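Aldehyde dehydrogenase (Burkholderia vietnamiensis, PDB 5KF0) probably catalyses the NAD(P)+-dependent oxidation of aldehydes to carboxylic acids, and is seen here as a tetramer with NADPH bound. Local coordinates at residues V278-F283 with I441-S446; G284-S289 with A315-L320; A263-A268 with D402-R407; P164-A169 with R448-P453. All coordinates share one frame; numbering follows the deposited sequence.

Interaction 1 (V278-F283 with I441-S446); sequences VDRLAF and INDVPS
At the edge of the Arg280 guanidinium, close to its plane, sits the carboxylate of Asp443, while the methyl CG2 of Val444 approaches the same group obliquely. The grip is side-on and two-toothed: Arg280 NE reaches Asp443 OD2 at 2.7 Å, almost straight with an N-H...O angle of 165°, and Arg280 NH2 meets Asp443 OD1 at 2.9 Å through the syn lone pair of that oxygen. The two planes are nevertheless turned 38° from one another, and NE meets OD2 on its syn side, tilted out of the carboxylate plane. The arginine chain bends at chi2 and chi3, so that the side of the guanidinium bearing NE and NH2 faces the acid. Asp443 OD1 also accepts from the hydroxyl of Tyr143 of the second subunit, so the salt bridge is tied into the subunit interface. Next to the ion pair, Val444 CG1 presses on the helix backbone, 3.2 Å from Arg280 O, and lies 4.2 Å from Leu281 CD2, the apolar part of the contact. The loop thus meets helix 274-286 through an ion pair and, beside it, a methyl of the branched Val444. That helix lies over the sheet carrying strands 263-266 and 416-420: Leu281 rests on Ala264, Arg280 and Val444 on Phe420, and the loop leaves strand 438-441, whose Ile441 pairs with a strand of the second subunit.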
loop_
_atom_site.group_PDB
_atom_site.type_symbol
_atom_site.label_atom_id
_atom_site.label_comp_id
_atom_site.label_asym_id
_atom_site.label_seq_id
_atom_site.Cartn_x
_atom_site.Cartn_y
_atom_site.Cartn_z
ATOM N N VAL A 278 12.360 -31.890 17.437
ATOM C CA VAL A 278 13.519 -32.691 17.055
ATOM C C VAL A 278 13.498 -33.003 15.564
ATOM O O VAL A 278 14.537 -32.946 14.895
ATOM C CB VAL A 278 13.572 -33.965 17.917
ATOM C CG1 VAL A 278 14.493 -35.018 17.294
ATOM C CG2 VAL A 278 14.023 -33.607 19.327
ATOM N N ASP A 279 12.319 -33.309 15.010
ATOM C CA ASP A 279 12.237 -33.589 13.578
ATOM C C ASP A 279 12.640 -32.370 12.755
ATOM O O ASP A 279 13.383 -32.495 11.774
ATOM C CB ASP A 279 10.829 -34.054 13.210
ATOM C CG ASP A 279 10.721 -34.473 11.755
ATOM O OD1 ASP A 279 11.327 -35.499 11.382
ATOM O OD2 ASP A 279 10.032 -33.775 10.987
ATOM N N ARG A 280 12.199 -31.174 13.166
ATOM C CA ARG A 280 12.533 -29.970 12.408
ATOM C C ARG A 280 13.991 -29.564 12.609
ATOM O O ARG A 280 14.632 -29.059 11.678
ATOM C CB ARG A 280 11.589 -28.829 12.796
ATOM C CG ARG A 280 10.115 -29.120 12.457
ATOM C CD ARG A 280 9.989 -29.468 10.987
ATOM N NE ARG A 280 10.162 -28.284 10.150
ATOM C CZ ARG A 280 10.373 -28.307 8.838
ATOM N NH1 ARG A 280 10.471 -29.470 8.195
ATOM N NH2 ARG A 280 10.492 -27.162 8.172
ATOM N N LEU A 281 14.536 -29.777 13.814
ATOM C CA LEU A 281 15.962 -29.518 14.030
ATOM C C LEU A 281 16.821 -30.410 13.140
ATOM O O LEU A 281 17.785 -29.944 12.521
ATOM C CB LEU A 281 16.324 -29.735 15.502
ATOM C CG LEU A 281 15.752 -28.739 16.514
ATOM C CD1 LEU A 281 15.963 -29.245 17.939
ATOM C CD2 LEU A 281 16.419 -27.367 16.324
ATOM N N ALA A 282 16.482 -31.697 13.060
ATOM C CA ALA A 282 17.237 -32.611 12.212
ATOM C C ALA A 282 17.107 -32.228 10.744
ATOM O O ALA A 282 18.095 -32.245 10.000
ATOM C CB ALA A 282 16.767 -34.049 12.451
ATOM N N PHE A 283 15.900 -31.857 10.311
ATOM C CA PHE A 283 15.730 -31.363 8.952
ATOM C C PHE A 283 16.612 -30.146 8.703
ATOM O O PHE A 283 17.366 -30.099 7.727
ATOM C CB PHE A 283 14.266 -31.005 8.693
ATOM C CG PHE A 283 14.056 -30.290 7.397
ATOM C CD1 PHE A 283 13.874 -28.916 7.365
ATOM C CD2 PHE A 283 14.069 -30.991 6.205
ATOM C CE1 PHE A 283 13.704 -28.257 6.165
ATOM C CE2 PHE A 283 13.890 -30.334 5.004
ATOM C CZ PHE A 283 13.714 -28.966 4.989
ATOM N N ILE A 441 9.088 -18.373 13.972
ATOM C CA ILE A 441 8.475 -18.804 15.232
ATOM C C ILE A 441 7.808 -20.152 15.009
ATOM O O ILE A 441 6.949 -20.290 14.128
ATOM C CB ILE A 441 7.455 -17.774 15.759
ATOM C CG1 ILE A 441 8.117 -16.404 15.983
ATOM C CG2 ILE A 441 6.802 -18.287 17.057
ATOM C CD1 ILE A 441 9.240 -16.420 17.026
ATOM N N ASN A 442 8.191 -21.137 15.825
ATOM C CA ASN A 442 7.650 -22.497 15.810
ATOM C C ASN A 442 8.112 -23.298 14.585
ATOM O O ASN A 442 7.459 -24.268 14.188
ATOM C CB ASN A 442 6.111 -22.490 15.914
ATOM C CG ASN A 442 5.565 -23.774 16.493
ATOM O OD1 ASN A 442 6.234 -24.435 17.293
ATOM N ND2 ASN A 442 4.347 -24.140 16.095
ATOM N N ASP A 443 9.236 -22.903 13.986
ATOM C CA ASP A 443 9.955 -23.735 13.023
ATOM C C ASP A 443 11.416 -23.290 13.028
ATOM O O ASP A 443 11.779 -22.292 13.661
ATOM C CB ASP A 443 9.342 -23.652 11.618
ATOM C CG ASP A 443 9.743 -24.824 10.719
ATOM O OD1 ASP A 443 9.389 -24.801 9.527
ATOM O OD2 ASP A 443 10.436 -25.760 11.184
ATOM N N VAL A 444 12.252 -24.044 12.318
ATOM C CA VAL A 444 13.686 -23.760 12.255
ATOM C C VAL A 444 13.957 -22.532 11.391
ATOM O O VAL A 444 13.104 -22.136 10.571
ATOM C CB VAL A 444 14.475 -24.968 11.720
ATOM C CG1 VAL A 444 14.616 -26.038 12.816
ATOM C CG2 VAL A 444 13.809 -25.535 10.468
ATOM N N PRO A 445 15.130 -21.904 11.535
ATOM C CA PRO A 445 15.505 -20.816 10.618
ATOM C C PRO A 445 15.590 -21.260 9.174
ATOM O O PRO A 445 15.634 -20.405 8.282
ATOM C CB PRO A 445 16.883 -20.373 11.137
ATOM C CG PRO A 445 17.418 -21.604 11.856
ATOM C CD PRO A 445 16.187 -22.149 12.539
ATOM N N SER A 446 15.625 -22.566 8.919
ATOM C CA SER A 446 15.815 -23.104 7.578
ATOM C C SER A 446 14.585 -22.960 6.686
ATOM O O SER A 446 14.662 -23.355 5.516
ATOM C CB SER A 446 16.226 -24.573 7.697
ATOM O OG SER A 446 17.231 -24.697 8.690
#

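Interaction 2 (G284-S289 with A315-L320); sequences GAYYQS and AKTRSL
The ring of Tyr286 meets two side chains at the end of helix 306-319, Thr317 in its last turn and Leu320 just beyond it; each crosses the tyrosine side chain at about a right angle. Leu320 CD1 is packed obliquely against the near part of the tyrosine, 3.5 Å from Tyr286 CD2 and 3.8 Å from Tyr286 CB. Farther along, Thr317 reaches the outer half of the ring, its OG1 3.5 Å from Tyr286 CE2 and its methyl CG2 3.8 Å from Tyr286 OH. The polar ends look elsewhere: the tyrosine hydroxyl is hydrogen-bonded to Thr372 O, and Thr317 OG1 to Leu313 O in its own helix, which leaves van der Waals packing to join the two segments. Ala285 CB lies over the centre of one ring face, 3.6 Å above the plane. At the helix end Ser319 OG and Ser319 N both bond to Lys316 O, where the chain turns off and brings Leu320 round to the tyrosine. Tyr286, in the last turn of helix 274-286, thereby fills the angle between this helix, helix 306-319 and the sheet, touching Ala371 and Leu373 of strand 368-375 and Ala393 of strand 392-398.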
loop_
_atom_site.group_PDB
_atom_site.type_symbol
_atom_site.label_atom_id
_atom_site.label_comp_id
_atom_site.label_asym_id
_atom_site.label_seq_id
_atom_site.Cartn_x
_atom_site.Cartn_y
_atom_site.Cartn_z
ATOM N N GLY A 284 16.548 -29.155 9.596
ATOM C CA GLY A 284 17.271 -27.917 9.356
ATOM C C GLY A 284 18.777 -28.093 9.397
ATOM O O GLY A 284 19.506 -27.464 8.624
ATOM N N ALA A 285 19.265 -28.952 10.294
ATOM C CA ALA A 285 20.702 -29.150 10.425
ATOM C C ALA A 285 21.278 -29.989 9.293
ATOM O O ALA A 285 22.417 -29.756 8.867
ATOM C CB ALA A 285 21.012 -29.822 11.763
ATOM N N TYR A 286 20.523 -30.959 8.789
ATOM C CA TYR A 286 21.111 -31.974 7.933
ATOM C C TYR A 286 20.509 -32.052 6.539
ATOM O O TYR A 286 21.053 -32.787 5.706
ATOM C CB TYR A 286 21.037 -33.349 8.626
ATOM C CG TYR A 286 21.651 -33.292 10.014
ATOM C CD1 TYR A 286 22.977 -32.883 10.192
ATOM C CD2 TYR A 286 20.894 -33.583 11.146
ATOM C CE1 TYR A 286 23.541 -32.788 11.472
ATOM C CE2 TYR A 286 21.456 -33.505 12.423
ATOM C CZ TYR A 286 22.774 -33.109 12.576
ATOM O OH TYR A 286 23.308 -33.024 13.846
ATOM N N TYR A 287 19.443 -31.288 6.241
ATOM C CA TYR A 287 18.932 -31.206 4.873
ATOM C C TYR A 287 20.055 -30.807 3.930
ATOM O O TYR A 287 20.805 -29.866 4.205
ATOM C CB TYR A 287 17.783 -30.187 4.783
ATOM C CG TYR A 287 17.418 -29.735 3.373
ATOM C CD1 TYR A 287 18.026 -28.623 2.795
ATOM C CD2 TYR A 287 16.461 -30.409 2.634
ATOM C CE1 TYR A 287 17.700 -28.212 1.511
ATOM C CE2 TYR A 287 16.122 -29.998 1.345
ATOM C CZ TYR A 287 16.744 -28.904 0.790
ATOM O OH TYR A 287 16.407 -28.492 -0.493
ATOM N N GLN A 288 20.161 -31.532 2.815
ATOM C CA GLN A 288 21.244 -31.342 1.846
ATOM C C GLN A 288 22.606 -31.321 2.539
ATOM O O GLN A 288 23.511 -30.564 2.171
ATOM C CB GLN A 288 21.030 -30.084 1.002
ATOM C CG GLN A 288 21.864 -30.119 -0.272
ATOM C CD GLN A 288 21.530 -29.007 -1.237
ATOM O OE1 GLN A 288 20.457 -28.396 -1.152
ATOM N NE2 GLN A 288 22.450 -28.735 -2.168
ATOM N N SER A 289 22.740 -32.180 3.551
ATOM C CA SER A 289 23.965 -32.330 4.336
ATOM C C SER A 289 24.434 -30.994 4.900
ATOM O O SER A 289 25.629 -30.713 4.974
ATOM C CB SER A 289 25.062 -32.994 3.508
ATOM O OG SER A 289 24.603 -34.249 3.019
ATOM N N ALA A 315 19.156 -39.732 18.839
ATOM C CA ALA A 315 18.547 -40.876 18.166
ATOM C C ALA A 315 18.105 -40.511 16.755
ATOM O O ALA A 315 18.312 -41.284 15.808
ATOM C CB ALA A 315 17.360 -41.391 18.977
ATOM N N LYS A 316 17.488 -39.338 16.593
ATOM C CA LYS A 316 17.051 -38.912 15.269
ATOM C C LYS A 316 18.242 -38.734 14.336
ATOM O O LYS A 316 18.217 -39.204 13.191
ATOM C CB LYS A 316 16.240 -37.617 15.382
ATOM C CG LYS A 316 15.702 -37.089 14.054
ATOM C CD LYS A 316 14.574 -37.967 13.546
ATOM C CE LYS A 316 14.036 -37.482 12.213
ATOM N NZ LYS A 316 12.891 -38.332 11.780
ATOM N N THR A 317 19.310 -38.095 14.826
ATOM C CA THR A 317 20.491 -37.852 13.996
ATOM C C THR A 317 21.125 -39.163 13.549
ATOM O O THR A 317 21.527 -39.309 12.388
ATOM C CB THR A 317 21.503 -36.999 14.766
ATOM O OG1 THR A 317 20.915 -35.731 15.080
ATOM C CG2 THR A 317 22.781 -36.768 13.949
ATOM N N ARG A 318 21.216 -40.131 14.457
ATOM C CA ARG A 318 21.775 -41.430 14.100
ATOM C C ARG A 318 20.916 -42.154 13.071
ATOM O O ARG A 318 21.426 -43.000 12.322
ATOM C CB ARG A 318 21.941 -42.284 15.357
ATOM C CG ARG A 318 23.073 -41.816 16.243
ATOM C CD ARG A 318 23.145 -42.606 17.536
ATOM N NE ARG A 318 24.395 -42.332 18.236
ATOM C CZ ARG A 318 24.595 -42.563 19.528
ATOM N NH1 ARG A 318 23.620 -43.072 20.280
ATOM N NH2 ARG A 318 25.771 -42.276 20.071
ATOM N N SER A 319 19.620 -41.842 13.013
ATOM C CA SER A 319 18.724 -42.552 12.109
ATOM C C SER A 319 18.817 -42.076 10.666
ATOM O O SER A 319 18.284 -42.751 9.774
ATOM C CB SER A 319 17.275 -42.425 12.585
ATOM O OG SER A 319 16.757 -41.131 12.316
ATOM N N LEU A 320 19.480 -40.952 10.404
ATOM C CA LEU A 320 19.456 -40.364 9.069
ATOM C C LEU A 320 20.361 -41.138 8.116
ATOM O O LEU A 320 21.554 -41.324 8.382
ATOM C CB LEU A 320 19.878 -38.898 9.114
ATOM C CG LEU A 320 19.053 -38.018 10.053
ATOM C CD1 LEU A 320 19.631 -36.609 10.073
ATOM C CD2 LEU A 320 17.586 -37.998 9.625
#

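Interaction 3 (A263-A268 with D402-R407)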
loop_
_atom_site.group_PDB
_atom_site.type_symbol
_atom_site.label_atom_id
_atom_site.label_comp_id
_atom_site.label_asym_id
_atom_site.label_seq_id
_atom_site.Cartn_x
_atom_site.Cartn_y
_atom_site.Cartn_z
ATOM N N ALA A 263 20.919 -20.134 14.113
ATOM C CA ALA A 263 20.572 -20.733 15.395
ATOM C C ALA A 263 19.075 -21.008 15.506
ATOM O O ALA A 263 18.242 -20.267 14.966
ATOM C CB ALA A 263 20.989 -19.822 16.560
ATOM N N ALA A 264 18.743 -22.057 16.263
ATOM C CA ALA A 264 17.370 -22.330 16.678
ATOM C C ALA A 264 17.313 -22.377 18.197
ATOM O O ALA A 264 18.155 -23.029 18.828
ATOM C CB ALA A 264 16.871 -23.660 16.107
ATOM N N ILE A 265 16.330 -21.690 18.782
ATOM C CA ILE A 265 16.091 -21.699 20.225
ATOM C C ILE A 265 14.906 -22.604 20.519
ATOM O O ILE A 265 13.865 -22.498 19.855
ATOM C CB ILE A 265 15.807 -20.280 20.748
ATOM C CG1 ILE A 265 17.051 -19.404 20.620
ATOM C CG2 ILE A 265 15.321 -20.335 22.207
ATOM C CD1 ILE A 265 16.772 -17.926 20.881
ATOM N N VAL A 266 15.049 -23.477 21.520
ATOM C CA VAL A 266 13.954 -24.315 22.012
ATOM C C VAL A 266 13.589 -23.819 23.407
ATOM O O VAL A 266 14.369 -23.974 24.356
ATOM C CB VAL A 266 14.332 -25.801 22.039
ATOM C CG1 VAL A 266 13.146 -26.635 22.541
ATOM C CG2 VAL A 266 14.798 -26.264 20.645
ATOM N N ASP A 267 12.401 -23.230 23.538
ATOM C CA ASP A 267 11.960 -22.602 24.779
ATOM C C ASP A 267 11.474 -23.647 25.786
ATOM O O ASP A 267 11.272 -24.824 25.471
ATOM C CB ASP A 267 10.843 -21.591 24.475
ATOM C CG ASP A 267 10.739 -20.474 25.500
ATOM O OD1 ASP A 267 9.912 -19.563 25.265
ATOM O OD2 ASP A 267 11.457 -20.486 26.528
ATOM N N ALA A 268 11.262 -23.176 27.017
ATOM C CA ALA A 268 10.913 -24.036 28.141
ATOM C C ALA A 268 9.532 -24.674 28.016
ATOM O O ALA A 268 9.250 -25.638 28.740
ATOM C CB ALA A 268 10.998 -23.221 29.437
ATOM N N ASP A 402 16.587 -14.240 27.523
ATOM C CA ASP A 402 17.401 -13.137 27.011
ATOM C C ASP A 402 18.843 -13.568 26.759
ATOM O O ASP A 402 19.500 -13.040 25.851
ATOM C CB ASP A 402 17.374 -11.959 27.988
ATOM C CG ASP A 402 16.262 -10.970 27.695
ATOM O OD1 ASP A 402 15.451 -11.218 26.778
ATOM O OD2 ASP A 402 16.206 -9.934 28.400
ATOM N N ASP A 403 19.349 -14.521 27.546
ATOM C CA ASP A 403 20.684 -15.058 27.300
ATOM C C ASP A 403 20.721 -15.849 25.994
ATOM O O ASP A 403 21.699 -15.775 25.243
ATOM C CB ASP A 403 21.114 -15.934 28.476
ATOM C CG ASP A 403 22.507 -16.516 28.303
ATOM O OD1 ASP A 403 22.649 -17.748 28.449
ATOM O OD2 ASP A 403 23.462 -15.754 28.048
ATOM N N ALA A 404 19.675 -16.634 25.721
ATOM C CA ALA A 404 19.590 -17.323 24.437
ATOM C C ALA A 404 19.616 -16.331 23.285
ATOM O O ALA A 404 20.324 -16.539 22.290
ATOM C CB ALA A 404 18.319 -18.176 24.379
ATOM N N LEU A 405 18.864 -15.231 23.407
ATOM C CA LEU A 405 18.845 -14.240 22.334
ATOM C C LEU A 405 20.226 -13.627 22.137
ATOM O O LEU A 405 20.697 -13.483 20.998
ATOM C CB LEU A 405 17.815 -13.141 22.630
ATOM C CG LEU A 405 16.353 -13.583 22.764
ATOM C CD1 LEU A 405 15.462 -12.378 23.067
ATOM C CD2 LEU A 405 15.868 -14.303 21.517
ATOM N N ALA A 406 20.891 -13.268 23.235
ATOM C CA ALA A 406 22.229 -12.693 23.139
ATOM C C ALA A 406 23.195 -13.662 22.474
ATOM O O ALA A 406 24.076 -13.250 21.712
ATOM C CB ALA A 406 22.731 -12.302 24.527
ATOM N N ARG A 407 23.046 -14.958 22.743
ATOM C CA ARG A 407 23.975 -15.916 22.160
ATOM C C ARG A 407 23.681 -16.158 20.682
ATOM O O ARG A 407 24.613 -16.358 19.899
ATOM C CB ARG A 407 23.951 -17.201 22.985
ATOM C CG ARG A 407 24.685 -16.979 24.311
ATOM C CD ARG A 407 24.275 -17.935 25.429
ATOM N NE ARG A 407 24.769 -19.284 25.195
ATOM C CZ ARG A 407 24.419 -20.342 25.924
ATOM N NH1 ARG A 407 23.563 -20.208 26.932
ATOM N NH2 ARG A 407 24.916 -21.536 25.636
#
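Ile265 carries the contact, and a single methyl of it, CD1, does most of the touching. It stands 3.8 Å from Ala404 CB and equally 3.8 Å from Leu405 CD2, so the end of the isoleucine lodges against two successive residues of the helix. With chi2 at 170° the chain is extended, and CD1 is carried out from the strand to the helix surface. Ala404, with its small side chain facing the strand, is consistent with the close approach of the backbones, 7.0 Å between Ile265 CA and Ala404 CA. This is helix-on-sheet packing of an alpha/beta domain: strand 263-266 runs parallel to strands 298-302 and 416-420 on its two sides, and helix 401-409 lies across one face of that sheet. Leu405 begins by pointing away from the strand, yet CD2 comes back to the isoleucine, the two side chains crossing at about a right angle, while the same leucine also touches Leu434. Phe398 of strand 392-398, together with Phe401 and Val408 of the helix itself, also packs on Ile265.

Interaction 4 (P164-A169 with R448-P453). With NDP (NADPH dihydro-nicotinamide-adenine-dinucleotide phosphate), chain E; ACT (acetate ion), chain H.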
loop_
_atom_site.group_PDB
_atom_site.type_symbol
_atom_site.label_atom_id
_atom_site.label_comp_id
_atom_site.label_asym_id
_atom_site.label_seq_id
_atom_site.Cartn_x
_atom_site.Cartn_y
_atom_site.Cartn_z
ATOM N N PRO A 164 21.061 -24.303 -7.027
ATOM C CA PRO A 164 21.370 -23.581 -8.274
ATOM C C PRO A 164 20.142 -23.214 -9.081
ATOM O O PRO A 164 20.151 -22.175 -9.749
ATOM C CB PRO A 164 22.273 -24.557 -9.033
ATOM C CG PRO A 164 21.871 -25.913 -8.536
ATOM C CD PRO A 164 21.507 -25.713 -7.079
ATOM N N LEU A 165 19.092 -24.033 -9.054
ATOM C CA LEU A 165 17.875 -23.690 -9.782
ATOM C C LEU A 165 17.146 -22.541 -9.103
ATOM O O LEU A 165 16.877 -21.504 -9.720
ATOM C CB LEU A 165 16.955 -24.909 -9.888
ATOM C CG LEU A 165 17.428 -25.997 -10.850
ATOM C CD1 LEU A 165 16.475 -27.183 -10.823
ATOM C CD2 LEU A 165 17.541 -25.441 -12.250
ATOM N N ASN A 166 16.805 -22.706 -7.823
ATOM C CA ASN A 166 15.918 -21.726 -7.214
ATOM C C ASN A 166 16.607 -20.389 -6.956
ATOM O O ASN A 166 15.954 -19.340 -7.041
ATOM C CB ASN A 166 15.329 -22.259 -5.916
ATOM C CG ASN A 166 14.088 -21.471 -5.504
ATOM O OD1 ASN A 166 13.248 -21.127 -6.348
ATOM N ND2 ASN A 166 13.985 -21.164 -4.238
ATOM N N LEU A 167 17.905 -20.392 -6.632
ATOM C CA LEU A 167 18.565 -19.109 -6.400
ATOM C C LEU A 167 18.826 -18.366 -7.707
ATOM O O LEU A 167 18.823 -17.131 -7.727
ATOM C CB LEU A 167 19.842 -19.312 -5.593
ATOM C CG LEU A 167 19.508 -19.817 -4.185
ATOM C CD1 LEU A 167 20.802 -20.237 -3.466
ATOM C CD2 LEU A 167 18.723 -18.762 -3.361
ATOM N N ALA A 168 19.022 -19.079 -8.813
ATOM C CA ALA A 168 19.005 -18.401 -10.104
ATOM C C ALA A 168 17.622 -17.825 -10.391
ATOM O O ALA A 168 17.501 -16.697 -10.888
ATOM C CB ALA A 168 19.431 -19.367 -11.212
ATOM N N ALA A 169 16.569 -18.582 -10.067
ATOM C CA ALA A 169 15.198 -18.130 -10.313
ATOM C C ALA A 169 14.886 -16.846 -9.564
ATOM O O ALA A 169 14.149 -15.992 -10.077
ATOM C CB ALA A 169 14.196 -19.220 -9.916
ATOM N N ARG A 448 11.931 -21.165 4.229
ATOM C CA ARG A 448 11.712 -20.064 3.298
ATOM C C ARG A 448 10.567 -20.431 2.363
ATOM O O ARG A 448 10.482 -21.567 1.891
ATOM C CB ARG A 448 12.965 -19.766 2.467
ATOM C CG ARG A 448 12.759 -18.628 1.443
ATOM C CD ARG A 448 14.020 -18.410 0.618
ATOM N NE ARG A 448 13.888 -17.251 -0.258
ATOM C CZ ARG A 448 14.838 -16.828 -1.084
ATOM N NH1 ARG A 448 15.984 -17.502 -1.192
ATOM N NH2 ARG A 448 14.644 -15.728 -1.798
ATOM N N VAL A 449 9.682 -19.475 2.116
ATOM C CA VAL A 449 8.680 -19.587 1.061
ATOM C C VAL A 449 8.942 -18.452 0.077
ATOM O O VAL A 449 9.369 -17.361 0.471
ATOM C CB VAL A 449 7.244 -19.584 1.644
ATOM C CG1 VAL A 449 6.978 -18.352 2.491
ATOM C CG2 VAL A 449 6.189 -19.756 0.554
ATOM N N ASP A 450 8.750 -18.719 -1.217
ATOM C CA ASP A 450 9.484 -17.916 -2.189
ATOM C C ASP A 450 8.919 -16.525 -2.420
ATOM O O ASP A 450 9.595 -15.714 -3.064
ATOM C CB ASP A 450 9.598 -18.693 -3.500
ATOM C CG ASP A 450 10.493 -19.902 -3.345
ATOM O OD1 ASP A 450 11.693 -19.705 -3.071
ATOM O OD2 ASP A 450 10.001 -21.040 -3.468
ATOM N N ASN A 451 7.733 -16.198 -1.899
ATOM C CA ASN A 451 7.270 -14.821 -1.998
ATOM C C ASN A 451 7.754 -13.939 -0.854
ATOM O O ASN A 451 7.668 -12.713 -0.968
ATOM C CB ASN A 451 5.734 -14.761 -2.053
ATOM C CG ASN A 451 5.086 -15.301 -0.796
ATOM O OD1 ASN A 451 5.621 -16.201 -0.149
ATOM N ND2 ASN A 451 3.913 -14.766 -0.452
ATOM N N MET A 452 8.285 -14.519 0.214
ATOM C CA MET A 452 8.548 -13.722 1.403
ATOM C C MET A 452 9.820 -12.892 1.230
ATOM O O MET A 452 10.743 -13.293 0.513
ATOM C CB MET A 452 8.672 -14.632 2.625
ATOM C CG MET A 452 10.046 -15.276 2.842
ATOM S SD MET A 452 9.933 -16.567 4.110
ATOM C CE MET A 452 11.600 -16.589 4.769
ATOM N N PRO A 453 9.898 -11.723 1.872
ATOM C CA PRO A 453 11.179 -11.004 1.900
ATOM C C PRO A 453 12.242 -11.884 2.547
ATOM O O PRO A 453 11.993 -12.536 3.565
ATOM C CB PRO A 453 10.873 -9.752 2.739
ATOM C CG PRO A 453 9.677 -10.142 3.578
ATOM C CD PRO A 453 8.878 -11.102 2.740
HETATM P PA NDP E . 30.983 -18.970 -3.572
HETATM O O1A NDP E . 31.088 -17.622 -2.940
HETATM O O2A NDP E . 32.273 -19.781 -3.450
HETATM O O5B NDP E . 30.573 -18.886 -5.105
HETATM C C5B NDP E . 29.290 -18.290 -5.420
HETATM C C4B NDP E . 29.329 -17.775 -6.834
HETATM O O4B NDP E . 30.232 -16.649 -6.912
HETATM C C3B NDP E . 29.827 -18.784 -7.877
HETATM O O3B NDP E . 29.155 -18.582 -9.118
HETATM C C2B NDP E . 31.297 -18.390 -8.013
HETATM O O2B NDP E . 31.907 -18.759 -9.267
HETATM C C1B NDP E . 31.149 -16.880 -7.961
HETATM N N9A NDP E . 32.384 -16.162 -7.671
HETATM C C8A NDP E . 33.299 -16.396 -6.680
HETATM N N7A NDP E . 34.282 -15.526 -6.647
HETATM C C5A NDP E . 33.992 -14.663 -7.692
HETATM C C6A NDP E . 34.640 -13.513 -8.184
HETATM N N6A NDP E . 35.786 -13.030 -7.688
HETATM N N1A NDP E . 34.071 -12.873 -9.231
HETATM C C2A NDP E . 32.941 -13.359 -9.749
HETATM N N3A NDP E . 32.243 -14.435 -9.376
HETATM C C4A NDP E . 32.827 -15.045 -8.335
HETATM O O3 NDP E . 29.782 -19.762 -2.896
HETATM P PN NDP E . 29.244 -21.251 -3.051
HETATM O O1N NDP E . 28.910 -21.519 -4.472
HETATM O O2N NDP E . 30.271 -22.161 -2.425
HETATM O O5D NDP E . 27.903 -21.278 -2.206
HETATM C C5D NDP E . 27.834 -21.374 -0.774
HETATM C C4D NDP E . 27.682 -19.988 -0.198
HETATM O O4D NDP E . 26.487 -19.358 -0.733
HETATM C C3D NDP E . 27.525 -19.998 1.325
HETATM O O3D NDP E . 28.271 -18.967 1.962
HETATM C C2D NDP E . 26.018 -19.817 1.494
HETATM O O2D NDP E . 25.579 -19.306 2.748
HETATM C C1D NDP E . 25.709 -18.869 0.344
HETATM N N1N NDP E . 24.284 -18.952 0.049
HETATM C C2N NDP E . 23.454 -17.867 0.206
HETATM C C3N NDP E . 22.113 -17.956 0.098
HETATM C C7N NDP E . 21.226 -16.764 0.183
HETATM O O7N NDP E . 20.190 -16.763 -0.496
HETATM N N7N NDP E . 21.537 -15.783 1.028
HETATM C C4N NDP E . 21.469 -19.284 -0.079
HETATM C C5N NDP E . 22.451 -20.297 -0.561
HETATM C C6N NDP E . 23.751 -20.118 -0.417
HETATM P P2B NDP E . 32.595 -20.234 -9.475
HETATM O O1X NDP E . 32.272 -21.061 -8.289
HETATM O O2X NDP E . 32.033 -20.683 -10.792
HETATM O O3X NDP E . 34.082 -19.992 -9.622
HETATM C C ACT H . 16.438 -21.062 0.500
HETATM O O ACT H . 15.694 -22.046 0.785
HETATM O OXT ACT H . 16.265 -20.512 -0.612
HETATM C CH3 ACT H . 17.487 -20.542 1.431
#
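Helix 164-178 faces a type I beta turn from Val449 to Met452, and the backbones stay well apart, 9.0 Å between Asn166 CA and Asp450 CA, so side chains must span the gap. Asn166 and Asp450 do so from opposite directions. Asn166 ND2 donates to Asp450 OD1 at 3.0 Å with an N-H...O angle of 173°; the acceptor lies in the amide plane, whereas the donor meets the oxygen on its syn side, 33° out of the carboxylate plane. Amide and carboxylate are turned 74° apart. Thr116 binds Asn166 OD1, which fixes which way the amide is turned, and Arg112 forms a salt bridge with Asp450 OD2 while His170 adds a second bond to OD1. Close by, Arg448, its CG anti to the backbone N and its chain extended on to NE, brings NH1 to 3.7 Å from Leu167 CD2 at the guanidinium edge. The same NH1 donates to OXT of an acetate, probably from the crystallisation liquor, at 3.1 Å. Leu167 turns its other methyl to the cofactor, CD1 lying 3.3 Å from C5N of the nicotinamide ring. An acid this buried, with Arg112, His170 and an amide donor around it, is probably held as the anion, and the arginine beside the acetate and the nicotinamide suggests a site that would suit a negatively charged group.

In the fold
Along the chain, interaction 4 encloses the rest: its segments stand at the outer ends, interactions 1 and 3 alternate within it, and interaction 2 is nested inside both of those. Interactions 1 and 2 share helix 274-286, with centres 11 Å apart, and touch through Lys316, which packs on Val278 and Ala282. Interactions 1 and 3 have centres about 14 Å apart, and Leu281 and Pro445 meet Ala264 of the strand that precedes this helix, so helices 274-286 and 401-409 pack on the two faces of the same mixed sheet. Interaction 4 stands beside the cofactor, its centre 19 to 27 Å from theirs. Residues 441-446 and 448-453 belong to one loop, linking that pocket to the sheet and to the second subunit.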